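PDB 6XJ9: agarase from Pseudoalteromonas fuliginea, which probably hydrolyses agarose, a galactan of red algal cell walls, as a glycoside hydrolase of family GH50. Local coordinates for residues R404-N409 with L422-T427; I426-S431 with G735-T740. All coordinates share one frame; numbering follows the deposited sequence.

Contact 1 of 2, residues R404-N409 with L422-T427; sequences RKYGQN and LDRMIT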
loop_
_atom_site.group_PDB
_atom_site.type_symbol
_atom_site.label_atom_id
_atom_site.label_comp_id
_atom_site.label_asym_id
_atom_site.label_seq_id
_atom_site.Cartn_x
_atom_site.Cartn_y
_atom_site.Cartn_z
ATOM N N ARG A 404 0.764 -11.140 26.651
ATOM C CA ARG A 404 0.609 -9.725 26.954
ATOM C C ARG A 404 -0.729 -9.229 26.401
ATOM O O ARG A 404 -1.418 -8.436 27.040
ATOM C CB ARG A 404 1.784 -8.917 26.388
ATOM C CG ARG A 404 3.049 -8.965 27.238
ATOM C CD ARG A 404 4.050 -7.876 26.876
ATOM N NE ARG A 404 4.962 -8.396 25.884
ATOM C CZ ARG A 404 6.294 -8.372 25.919
ATOM N NH1 ARG A 404 6.956 -7.787 26.907
ATOM N NH2 ARG A 404 6.961 -8.925 24.922
ATOM N N LYS A 405 -1.095 -9.726 25.215
ATOM C CA LYS A 405 -2.199 -9.169 24.451
ATOM C C LYS A 405 -3.524 -9.783 24.903
ATOM O O LYS A 405 -4.532 -9.079 24.968
ATOM C CB LYS A 405 -1.995 -9.405 22.949
ATOM C CG LYS A 405 -3.007 -8.737 22.031
ATOM C CD LYS A 405 -2.573 -8.851 20.581
ATOM C CE LYS A 405 -3.555 -8.260 19.594
ATOM N NZ LYS A 405 -3.011 -8.344 18.216
ATOM N N TYR A 406 -3.501 -11.091 25.176
ATOM C CA TYR A 406 -4.716 -11.882 25.306
ATOM C C TYR A 406 -4.759 -12.586 26.657
ATOM O O TYR A 406 -5.686 -13.343 26.939
ATOM C CB TYR A 406 -4.742 -12.988 24.247
ATOM C CG TYR A 406 -4.827 -12.545 22.805
ATOM C CD1 TYR A 406 -5.969 -11.946 22.304
ATOM C CD2 TYR A 406 -3.782 -12.778 21.922
ATOM C CE1 TYR A 406 -6.059 -11.550 20.976
ATOM C CE2 TYR A 406 -3.858 -12.396 20.588
ATOM C CZ TYR A 406 -5.002 -11.785 20.109
ATOM O OH TYR A 406 -5.091 -11.404 18.799
ATOM N N GLY A 407 -3.730 -12.378 27.476
ATOM C CA GLY A 407 -3.597 -13.178 28.685
ATOM C C GLY A 407 -3.862 -12.386 29.965
ATOM O O GLY A 407 -3.540 -12.866 31.050
ATOM N N GLN A 408 -4.431 -11.178 29.826
ATOM C CA GLN A 408 -4.712 -10.310 30.962
ATOM C C GLN A 408 -5.686 -11.028 31.885
ATOM O O GLN A 408 -6.615 -11.672 31.409
ATOM C CB GLN A 408 -5.425 -9.023 30.536
ATOM C CG GLN A 408 -4.695 -8.207 29.482
ATOM C CD GLN A 408 -5.130 -8.583 28.085
ATOM O OE1 GLN A 408 -5.360 -9.751 27.769
ATOM N NE2 GLN A 408 -5.246 -7.581 27.231
ATOM N N ASN A 409 -5.463 -10.904 33.199
ATOM C CA ASN A 409 -6.407 -11.400 34.188
ATOM C C ASN A 409 -6.483 -12.921 34.071
ATOM O O ASN A 409 -7.542 -13.514 34.271
ATOM C CB ASN A 409 -7.767 -10.713 34.028
ATOM C CG ASN A 409 -8.462 -10.406 35.337
ATOM O OD1 ASN A 409 -8.468 -11.221 36.257
ATOM N ND2 ASN A 409 -9.065 -9.233 35.421
ATOM N N LEU A 422 -9.019 -18.286 13.778
ATOM C CA LEU A 422 -10.111 -18.798 12.953
ATOM C C LEU A 422 -10.908 -17.646 12.348
ATOM O O LEU A 422 -11.188 -17.644 11.152
ATOM C CB LEU A 422 -11.012 -19.727 13.778
ATOM C CG LEU A 422 -10.367 -21.045 14.209
ATOM C CD1 LEU A 422 -11.208 -21.761 15.259
ATOM C CD2 LEU A 422 -10.109 -21.957 13.005
ATOM N N ASP A 423 -11.251 -16.655 13.182
ATOM C CA ASP A 423 -12.001 -15.493 12.729
ATOM C C ASP A 423 -11.224 -14.712 11.668
ATOM O O ASP A 423 -11.813 -14.241 10.692
ATOM C CB ASP A 423 -12.477 -14.636 13.907
ATOM C CG ASP A 423 -13.575 -15.311 14.715
ATOM O OD1 ASP A 423 -13.941 -16.447 14.371
ATOM O OD2 ASP A 423 -14.057 -14.693 15.671
ATOM N N ARG A 424 -9.909 -14.558 11.867
ATOM C CA ARG A 424 -9.077 -13.864 10.891
ATOM C C ARG A 424 -9.169 -14.561 9.539
ATOM O O ARG A 424 -9.357 -13.901 8.519
ATOM C CB ARG A 424 -7.611 -13.794 11.334
ATOM C CG ARG A 424 -7.305 -12.658 12.298
ATOM C CD ARG A 424 -6.010 -12.891 13.060
ATOM N NE ARG A 424 -5.534 -11.691 13.742
ATOM C CZ ARG A 424 -4.396 -11.634 14.431
ATOM N NH1 ARG A 424 -3.629 -12.705 14.526
ATOM N NH2 ARG A 424 -4.032 -10.507 15.017
ATOM N N MET A 425 -9.034 -15.893 9.537
ATOM C CA MET A 425 -9.111 -16.635 8.290
ATOM C C MET A 425 -10.473 -16.425 7.627
ATOM O O MET A 425 -10.547 -16.233 6.414
ATOM C CB MET A 425 -8.834 -18.129 8.496
ATOM C CG MET A 425 -7.463 -18.409 9.086
ATOM S SD MET A 425 -6.155 -17.522 8.197
ATOM C CE MET A 425 -4.915 -17.407 9.486
ATOM N N ILE A 426 -11.550 -16.426 8.427
ATOM C CA ILE A 426 -12.874 -16.162 7.882
ATOM C C ILE A 426 -12.869 -14.770 7.256
ATOM O O ILE A 426 -13.295 -14.605 6.113
ATOM C CB ILE A 426 -13.986 -16.251 8.963
ATOM C CG1 ILE A 426 -14.115 -17.624 9.636
ATOM C CG2 ILE A 426 -15.314 -15.741 8.413
ATOM C CD1 ILE A 426 -14.345 -18.781 8.695
ATOM N N THR A 427 -12.402 -13.774 8.020
ATOM C CA THR A 427 -12.540 -12.378 7.630
ATOM C C THR A 427 -11.696 -12.104 6.384
ATOM O O THR A 427 -12.095 -11.344 5.502
ATOM C CB THR A 427 -12.119 -11.442 8.771
ATOM O OG1 THR A 427 -12.756 -11.858 9.976
ATOM C CG2 THR A 427 -12.449 -9.988 8.505
#

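Contact 2 of 2, residues I426-S431 with G735-T740; sequences ITWGFS and GFISVT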
loop_
_atom_site.group_PDB
_atom_site.type_symbol
_atom_site.label_atom_id
_atom_site.label_comp_id
_atom_site.label_asym_id
_atom_site.label_seq_id
_atom_site.Cartn_x
_atom_site.Cartn_y
_atom_site.Cartn_z
ATOM N N ILE A 426 -11.550 -16.426 8.427
ATOM C CA ILE A 426 -12.874 -16.162 7.882
ATOM C C ILE A 426 -12.869 -14.770 7.256
ATOM O O ILE A 426 -13.295 -14.605 6.113
ATOM C CB ILE A 426 -13.986 -16.251 8.963
ATOM C CG1 ILE A 426 -14.115 -17.624 9.636
ATOM C CG2 ILE A 426 -15.314 -15.741 8.413
ATOM C CD1 ILE A 426 -14.345 -18.781 8.695
ATOM N N THR A 427 -12.402 -13.774 8.020
ATOM C CA THR A 427 -12.540 -12.378 7.630
ATOM C C THR A 427 -11.696 -12.104 6.384
ATOM O O THR A 427 -12.095 -11.344 5.502
ATOM C CB THR A 427 -12.119 -11.442 8.771
ATOM O OG1 THR A 427 -12.756 -11.858 9.976
ATOM C CG2 THR A 427 -12.449 -9.988 8.505
ATOM N N TRP A 428 -10.518 -12.739 6.330
ATOM C CA TRP A 428 -9.588 -12.512 5.239
ATOM C C TRP A 428 -10.002 -13.318 4.012
ATOM O O TRP A 428 -9.427 -13.132 2.940
ATOM C CB TRP A 428 -8.148 -12.827 5.664
ATOM C CG TRP A 428 -7.685 -12.023 6.841
ATOM C CD1 TRP A 428 -8.235 -10.866 7.319
ATOM C CD2 TRP A 428 -6.554 -12.304 7.681
ATOM N NE1 TRP A 428 -7.555 -10.439 8.425
ATOM C CE2 TRP A 428 -6.513 -11.292 8.666
ATOM C CE3 TRP A 428 -5.582 -13.313 7.707
ATOM C CZ2 TRP A 428 -5.515 -11.245 9.642
ATOM C CZ3 TRP A 428 -4.606 -13.273 8.677
ATOM C CH2 TRP A 428 -4.577 -12.255 9.632
ATOM N N GLY A 429 -10.988 -14.213 4.187
ATOM C CA GLY A 429 -11.551 -14.967 3.078
ATOM C C GLY A 429 -10.819 -16.282 2.784
ATOM O O GLY A 429 -11.132 -16.965 1.812
ATOM N N PHE A 430 -9.852 -16.662 3.621
ATOM C CA PHE A 430 -9.097 -17.873 3.331
ATOM C C PHE A 430 -9.991 -19.104 3.513
ATOM O O PHE A 430 -10.712 -19.231 4.508
ATOM C CB PHE A 430 -7.826 -17.950 4.185
ATOM C CG PHE A 430 -6.685 -17.063 3.749
ATOM C CD1 PHE A 430 -6.106 -17.202 2.494
ATOM C CD2 PHE A 430 -6.174 -16.092 4.598
ATOM C CE1 PHE A 430 -5.047 -16.400 2.098
ATOM C CE2 PHE A 430 -5.123 -15.281 4.195
ATOM C CZ PHE A 430 -4.556 -15.441 2.947
ATOM N N SER A 431 -9.875 -20.043 2.566
ATOM C CA SER A 431 -10.708 -21.235 2.541
ATOM C C SER A 431 -10.246 -22.299 3.535
ATOM O O SER A 431 -11.000 -23.243 3.783
ATOM C CB SER A 431 -10.774 -21.822 1.166
ATOM O OG SER A 431 -9.516 -22.386 0.824
ATOM N N GLY A 735 5.880 -13.526 7.287
ATOM C CA GLY A 735 4.627 -13.499 8.032
ATOM C C GLY A 735 3.517 -12.728 7.321
ATOM O O GLY A 735 3.767 -11.687 6.712
ATOM N N PHE A 736 2.284 -13.247 7.430
ATOM C CA PHE A 736 1.078 -12.456 7.202
ATOM C C PHE A 736 0.863 -11.467 8.350
ATOM O O PHE A 736 0.171 -10.454 8.178
ATOM C CB PHE A 736 -0.138 -13.361 6.962
ATOM C CG PHE A 736 -0.748 -13.215 5.588
ATOM C CD1 PHE A 736 -1.989 -12.621 5.420
ATOM C CD2 PHE A 736 -0.062 -13.629 4.458
ATOM C CE1 PHE A 736 -2.538 -12.463 4.156
ATOM C CE2 PHE A 736 -0.612 -13.474 3.195
ATOM C CZ PHE A 736 -1.850 -12.891 3.045
ATOM N N ILE A 737 1.454 -11.785 9.517
ATOM C CA ILE A 737 1.407 -10.950 10.712
ATOM C C ILE A 737 2.817 -10.823 11.298
ATOM O O ILE A 737 3.642 -11.724 11.142
ATOM C CB ILE A 737 0.437 -11.530 11.768
ATOM C CG1 ILE A 737 1.099 -12.612 12.625
ATOM C CG2 ILE A 737 -0.878 -12.004 11.154
ATOM C CD1 ILE A 737 0.144 -13.360 13.524
ATOM N N SER A 738 3.059 -9.724 12.029
ATOM C CA SER A 738 4.342 -9.441 12.661
ATOM C C SER A 738 4.453 -10.149 14.010
ATOM O O SER A 738 3.510 -10.786 14.472
ATOM C CB SER A 738 4.527 -7.946 12.834
ATOM O OG SER A 738 3.701 -7.469 13.894
ATOM N N VAL A 739 5.615 -9.990 14.660
ATOM C CA VAL A 739 5.907 -10.597 15.947
ATOM C C VAL A 739 5.009 -10.027 17.055
ATOM O O VAL A 739 4.893 -10.633 18.119
ATOM C CB VAL A 739 7.401 -10.397 16.278
ATOM C CG1 VAL A 739 7.759 -8.923 16.438
ATOM C CG2 VAL A 739 7.838 -11.186 17.495
ATOM N N THR A 740 4.427 -8.841 16.852
ATOM C CA THR A 740 3.522 -8.256 17.841
ATOM C C THR A 740 2.050 -8.542 17.499
ATOM O O THR A 740 1.150 -7.869 18.011
ATOM C CB THR A 740 3.754 -6.748 18.021
ATOM O OG1 THR A 740 3.665 -6.102 16.751
ATOM C CG2 THR A 740 5.072 -6.411 18.690
#

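Contact 1 of 2, residues R404-N409 with L422-T427
K405 and Y406, at the end of helix 397-406, meet R424 of helix 413-428 through their polar ends alone. The backbones stay far apart: the closest CA atoms, of Y406 and D423, are 15.0 Å from each other. R424 reaches back across this gap, extended from CG to NE. Its NH2 lies 4.0 Å from K405 NZ and 4.0 Å from Y406 OH. The hydroxyl sits over one face of the guanidinium, and the phenol plane is turned 76° from it. The tighter packing is beside this meeting point. K405 leaves with CG anti to its backbone N (chi1 -174°), which sets CG 3.9 Å above the centre of the Y406 ring. The far end of segment 404-409 is looser: from G407 on the chain leaves the helix, and N409 is exposed. D741, outside both segments, joins the three polar ends: its OD2 forms a salt bridge with K405 NZ and a hydrogen bond with Y406 OH, and its OD1 forms a salt bridge with R424 NH1. E251 forms another with R424 NE. Two positive groups can therefore lie close together while buried, because D741 pairs with both and E251 with R424, which probably balances their charge.

Contact 2 of 2, residues I426-S431 with G735-T740
F736 meets two side chains of segment 426-431, the rings of F430 and W428. Its partner F430 comes from the opposite direction. The two rings form an offset edge-to-face pair, with centroids 5.5 Å apart and planes at 70°. F430 turns its edge toward the face of F736. The closest atoms are F430 CZ and F736 CZ, 3.7 Å apart, and F736 CE1 lies in the plane of the F430 ring, 3.8 Å from F430 CE2. W428 adds a looser touch, with its CZ3 4.2 Å from F736 CD1. The far end of the indole also meets I737, whose CG2 lies at the ring edge, near its plane, 4.0 Å from W428 CH2. These two side chains cross at about a right angle.

W428 and F430 flank G429, where helix 413-428 ends in a Schellman motif. G429 has positive phi (89°), and its N bonds to I426 O at 3.0 Å. The chain then runs to S431, which is hydrogen-bonded to L301 and T303 of strand 299-305. That strand lies beside strand 709-714 in the sheet of the catalytic domain, which in GH50 enzymes is a (beta/alpha)8 barrel. The contact thus packs a helix terminus and the chain leaving it against the long loop between strand 709-714 and helix 745-763.

F430 has its CG anti to its carbonyl carbon and beside its backbone N (chi1 -76°), which carries the ring toward F736. F736 has further neighbours: W714 makes a second edge-to-face pair with it, and I748 of helix 745-763 touches both F736 and W428.

Contacts 1 and 2 are neighbours, with centres about 11 Å apart, and both draw on helix 413-428. They share I426 and T427. Contact 1 uses the last turns of the helix, and contact 2 its end and the residues after it. The two also touch directly. M425 SD lies 3.9 Å from F430 CD2, and R424 NH1 lies 4.0 Å from I737 CD1. D741, the acid at the hub of contact 1, directly follows T740, the last residue of segment 735-740. Y717 bonds to R424 and to the backbone of I737. One loop thus serves a charged cluster and an apolar one. The centre of contact 2 lies nearer the centre of the chain, about 18 Å from it against about 27 Å for contact 1.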